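Long-range contact in putative protein (Neisseria meningitidis, PDB 2O3G), which is of unknown function but forms the transporter-associated (CorC/HlyC) domain of a CBS-domain membrane protein whose family is linked, tentatively, to flavin adenine dinucleotide binding: residues A49-E54 / W71-V76. Sequence-based numbering, arbitrary orientation.
Sequences AGLIME and WRFEVV
L51 and I52, consecutive residues of the helix, pack on F73 of the strand. L51 comes first. Its methyl CD2 lies over one face of the F73 ring, shifted toward the rim, with CD2 4.1 Å from F73 CE2. The two side chains cross at about a right angle. CD2 is the methyl that makes the contact. I52 takes the other end of the phenylalanine. Its CG1 lies beside the backbone N (chi1 -53°), anti to the carbonyl carbon, and the chain runs on extended from there, which carries CD1 forward to the strand. I52 CD1 sits 3.9 Å from F73 CB and equally 3.9 Å from F73 O, so this methyl packs on backbone as well as side chain. The same CD1 reaches V75 CG1 at a looser 4.4 Å. I52 therefore spans F73 and V75, two residues apart on one face of the strand. E74, between them, points its CB away from the helix. The contact is apolar and buried, close to the centre of the chain. Helix and strand axes come within 9.1 Å and run nearly perpendicular, at 101°. This is helix-on-sheet packing within the transporter-associated domain, in which helix 48-56 packs across one face of the antiparallel sheet. Strand 71-79 is an inner strand of that sheet, between 65-68 and 82-90. F68 of strand 65-68 touches both L51 and F73. On the other side, I88 of strand 82-90 also packs on F73, and I83 meets A49 of the helix.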
loop_
_atom_site.group_PDB
_atom_site.type_symbol
_atom_site.label_atom_id
_atom_site.label_comp_id
_atom_site.label_asym_id
_atom_site.label_seq_id
_atom_site.Cartn_x
_atom_site.Cartn_y
_atom_site.Cartn_z
ATOM N N ALA A 49 -3.264 -1.702 1.679
ATOM C CA ALA A 49 -2.781 -2.260 2.941
ATOM C C ALA A 49 -2.252 -3.598 2.661
ATOM O O ALA A 49 -1.195 -3.923 3.185
ATOM C CB ALA A 49 -3.930 -2.388 3.992
ATOM N N GLY A 50 -2.999 -4.384 1.844
ATOM C CA GLY A 50 -2.612 -5.764 1.529
ATOM C C GLY A 50 -1.243 -5.783 0.865
ATOM O O GLY A 50 -0.372 -6.623 1.217
ATOM N N LEU A 51 -1.020 -4.840 -0.069
ATOM C CA LEU A 51 0.289 -4.689 -0.700
ATOM C C LEU A 51 1.328 -4.595 0.338
ATOM O O LEU A 51 2.341 -5.305 0.269
ATOM C CB LEU A 51 0.329 -3.498 -1.684
ATOM C CG LEU A 51 1.503 -2.586 -2.046
ATOM C CD1 LEU A 51 2.865 -3.036 -1.650
ATOM C CD2 LEU A 51 1.415 -2.327 -3.529
ATOM N N ILE A 52 1.126 -3.722 1.314
ATOM C CA ILE A 52 2.208 -3.556 2.323
ATOM C C ILE A 52 2.488 -4.834 3.061
ATOM O O ILE A 52 3.643 -5.192 3.218
ATOM C CB ILE A 52 1.926 -2.473 3.383
ATOM C CG1 ILE A 52 1.580 -1.147 2.708
ATOM C CG2 ILE A 52 3.066 -2.441 4.420
ATOM C CD1 ILE A 52 1.616 0.033 3.621
HETATM N N MSE A 53 1.438 -5.509 3.532
HETATM C CA MSE A 53 1.600 -6.796 4.292
HETATM C C MSE A 53 2.283 -7.855 3.497
HETATM O O MSE A 53 3.198 -8.532 4.010
HETATM C CB MSE A 53 0.272 -7.389 4.720
HETATM C CG MSE A 53 -0.883 -6.439 4.662
HETATM SE SE MSE A 53 -2.003 -7.028 6.118
HETATM C CE MSE A 53 -3.865 -6.405 5.703
ATOM N N GLU A 54 1.820 -8.012 2.260
ATOM C CA GLU A 54 2.515 -8.840 1.287
ATOM C C GLU A 54 4.019 -8.584 1.219
ATOM O O GLU A 54 4.757 -9.489 1.520
ATOM C CB GLU A 54 1.877 -8.701 -0.086
ATOM C CG GLU A 54 2.723 -9.232 -1.225
ATOM C CD GLU A 54 2.683 -10.739 -1.283
ATOM O OE1 GLU A 54 2.676 -11.389 -0.215
ATOM O OE2 GLU A 54 2.645 -11.287 -2.404
ATOM N N TRP A 71 7.570 3.082 -6.075
ATOM C CA TRP A 71 6.870 3.862 -5.094
ATOM C C TRP A 71 7.092 3.265 -3.704
ATOM O O TRP A 71 7.498 2.105 -3.585
ATOM C CB TRP A 71 5.428 3.841 -5.379
ATOM C CG TRP A 71 5.037 4.288 -6.686
ATOM C CD1 TRP A 71 5.063 3.586 -7.793
ATOM C CD2 TRP A 71 4.410 5.542 -7.016
ATOM N NE1 TRP A 71 4.534 4.326 -8.865
ATOM C CE2 TRP A 71 4.144 5.532 -8.394
ATOM C CE3 TRP A 71 4.151 6.708 -6.296
ATOM C CZ2 TRP A 71 3.579 6.593 -9.056
ATOM C CZ3 TRP A 71 3.547 7.781 -6.959
ATOM C CH2 TRP A 71 3.272 7.716 -8.326
ATOM N N ARG A 72 6.855 4.074 -2.672
ATOM C CA ARG A 72 6.957 3.696 -1.246
ATOM C C ARG A 72 5.593 3.811 -0.600
ATOM O O ARG A 72 4.796 4.710 -0.913
ATOM C CB ARG A 72 7.852 4.669 -0.567
ATOM C CG ARG A 72 8.047 4.398 0.848
ATOM C CD ARG A 72 9.345 5.006 1.269
ATOM N NE ARG A 72 10.391 4.033 1.090
ATOM C CZ ARG A 72 11.678 4.199 1.404
ATOM N NH1 ARG A 72 12.120 5.315 1.972
ATOM N NH2 ARG A 72 12.523 3.215 1.150
ATOM N N PHE A 73 5.278 2.875 0.273
ATOM C CA PHE A 73 3.942 2.852 0.860
ATOM C C PHE A 73 4.162 2.790 2.300
ATOM O O PHE A 73 4.888 1.919 2.756
ATOM C CB PHE A 73 3.246 1.629 0.397
ATOM C CG PHE A 73 2.848 1.705 -1.041
ATOM C CD1 PHE A 73 1.633 2.180 -1.390
ATOM C CD2 PHE A 73 3.723 1.308 -2.039
ATOM C CE1 PHE A 73 1.258 2.204 -2.749
ATOM C CE2 PHE A 73 3.325 1.331 -3.356
ATOM C CZ PHE A 73 2.093 1.792 -3.706
ATOM N N GLU A 74 3.635 3.760 3.031
ATOM C CA GLU A 74 4.032 3.851 4.442
ATOM C C GLU A 74 2.843 3.959 5.320
ATOM O O GLU A 74 1.929 4.740 5.062
ATOM C CB GLU A 74 4.906 5.065 4.672
ATOM C CG GLU A 74 5.436 5.185 6.105
ATOM C CD GLU A 74 6.219 6.478 6.353
ATOM O OE1 GLU A 74 6.249 7.380 5.462
ATOM O OE2 GLU A 74 6.820 6.595 7.442
ATOM N N VAL A 75 2.827 3.167 6.357
ATOM C CA VAL A 75 1.628 3.166 7.176
ATOM C C VAL A 75 1.741 4.322 8.141
ATOM O O VAL A 75 2.708 4.457 8.926
ATOM C CB VAL A 75 1.407 1.816 7.841
ATOM C CG1 VAL A 75 2.642 1.097 7.815
ATOM C CG2 VAL A 75 0.923 1.957 9.265
ATOM N N VAL A 76 0.756 5.180 8.048
ATOM C CA VAL A 76 0.838 6.362 8.853
ATOM C C VAL A 76 -0.121 6.315 10.033
ATOM O O VAL A 76 0.261 6.672 11.170
ATOM C CB VAL A 76 0.721 7.726 8.061
ATOM C CG1 VAL A 76 1.922 7.892 7.205
ATOM C CG2 VAL A 76 -0.583 7.865 7.302
#